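Local structure of probable spore coat polysaccharide biosynthesis protein E (Chromobacterium violaceum ATCC 12472, 3G8R) at residues A[139-144]-A[165-170]. The protein probably acts as an N-acylneuraminate-9-phosphate synthase of the NeuB family, with a zinc-binding TIM barrel joined here to a SAF domain. Residues are numbered along the deposited sequence; the frame is centred on the assembly and turned at random.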
# COMPACT_ATOMS: atom_id res chain seq x y z
N VAL A 139 2.21 15.65 -16.99
CA VAL A 139 2.58 14.49 -16.22
C VAL A 139 4.11 14.53 -16.12
O VAL A 139 4.81 14.46 -17.14
CB VAL A 139 2.15 13.25 -16.96
CG1 VAL A 139 2.49 12.04 -16.18
CG2 VAL A 139 0.66 13.30 -17.24
N ALA A 140 4.62 14.64 -14.90
CA ALA A 140 6.02 14.92 -14.72
C ALA A 140 6.69 13.80 -13.94
O ALA A 140 6.18 13.34 -12.94
CB ALA A 140 6.18 16.24 -14.01
N SER A 141 7.82 13.33 -14.41
CA SER A 141 8.45 12.27 -13.65
C SER A 141 9.58 12.88 -12.89
O SER A 141 10.19 13.83 -13.36
CB SER A 141 8.95 11.16 -14.54
OG SER A 141 7.89 10.30 -14.79
N THR A 142 9.89 12.29 -11.75
CA THR A 142 10.73 12.94 -10.76
C THR A 142 11.98 12.11 -10.29
O THR A 142 12.63 12.46 -9.31
CB THR A 142 9.82 13.34 -9.58
OG1 THR A 142 10.60 13.42 -8.38
CG2 THR A 142 8.79 12.27 -9.32
N ALA A 143 12.33 11.03 -10.98
CA ALA A 143 13.54 10.28 -10.60
C ALA A 143 14.76 11.14 -10.23
O ALA A 143 15.21 11.97 -10.99
CB ALA A 143 13.92 9.30 -11.67
N GLY A 144 15.29 10.96 -9.03
CA GLY A 144 16.43 11.74 -8.59
C GLY A 144 16.24 13.25 -8.63
O GLY A 144 17.23 13.99 -8.77
N THR A 165 0.29 16.10 -12.75
CA THR A 165 0.40 14.76 -12.24
C THR A 165 1.85 14.55 -12.03
O THR A 165 2.64 14.84 -12.91
CB THR A 165 -0.15 13.78 -13.25
OG1 THR A 165 -1.55 14.04 -13.39
CG2 THR A 165 0.04 12.34 -12.82
N ILE A 166 2.23 14.03 -10.87
CA ILE A 166 3.62 13.82 -10.54
C ILE A 166 3.95 12.34 -10.32
O ILE A 166 3.21 11.65 -9.60
CB ILE A 166 3.92 14.67 -9.35
CG1 ILE A 166 4.32 16.04 -9.87
CG2 ILE A 166 5.01 14.05 -8.47
CD1 ILE A 166 5.23 16.78 -8.94
N MSE A 167 5.01 11.81 -10.93
CA MSE A 167 5.15 10.34 -10.90
C MSE A 167 6.40 9.86 -10.21
O MSE A 167 7.44 10.37 -10.43
CB MSE A 167 5.10 9.69 -12.28
CG MSE A 167 4.07 10.21 -13.26
SE MSE A 167 2.59 9.24 -13.49
CE MSE A 167 3.23 7.76 -14.32
N HIS A 168 6.29 8.86 -9.38
CA HIS A 168 7.50 8.29 -8.84
C HIS A 168 8.14 7.50 -9.98
O HIS A 168 7.45 6.90 -10.80
CB HIS A 168 7.22 7.43 -7.61
CG HIS A 168 8.35 6.54 -7.24
ND1 HIS A 168 9.58 7.02 -6.82
CD2 HIS A 168 8.46 5.18 -7.22
CE1 HIS A 168 10.38 6.01 -6.57
NE2 HIS A 168 9.72 4.88 -6.78
N CYS A 169 9.46 7.60 -10.10
CA CYS A 169 10.16 6.62 -10.87
C CYS A 169 11.63 6.60 -10.50
O CYS A 169 12.14 7.50 -9.86
CB CYS A 169 9.95 6.78 -12.38
SG CYS A 169 10.73 8.14 -13.17
N VAL A 170 12.27 5.52 -10.90
CA VAL A 170 13.67 5.35 -10.66
C VAL A 170 14.38 5.18 -12.00
O VAL A 170 13.94 4.42 -12.89
CB VAL A 170 13.93 4.15 -9.75
CG1 VAL A 170 15.38 4.09 -9.36
CG2 VAL A 170 13.04 4.24 -8.51
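Ala-140 joins strand 139-141 to strand 165-168 through both of its backbone polar atoms. Ala-140 N donates to Thr-165 O at 2.8 Å, with an N-H...O angle of 160°. Ala-140 O accepts from Met-167 N, also at 2.8 Å. Val-139 CA and Ile-166 CA add CA-H...O contacts to the same two carbonyls. This is regular parallel pairing. Beyond it, Thr-142 N makes only a weak bond to Met-167 O, and a doubtful one, because the position of that oxygen is less certain.

The apolar contacts lie mostly on the face that carries Val-139, Ser-141, Thr-165 and Met-167. Val-139 lies alongside Thr-165, both side chains pointing the same way. Val-139 CG1, set anti to the backbone N (chi1 -179°), meets Met-167 CG at 3.8 Å. Met-167, a selenomethionine, bends at chi2 and chi3, and its SE also touches this methyl. On the same side, Cys-169 SG packs against Ser-141 CB at 3.8 Å and Ala-143 CB at 3.7 Å.

Two polar side chains bond outside the pair of segments: Ser-141 OG to Lys-116 NZ and Thr-142 OG1 to Arg-184 NH2. Val-170 O bonds ND1 of the zinc ligand His-202, which places the end of this contact beside the metal site. The strands are neighbours in the TIM barrel, between strands 114-117 and 196-201. Helix 147-158 completes their beta-alpha-beta unit and packs on Thr-142 and Ile-166.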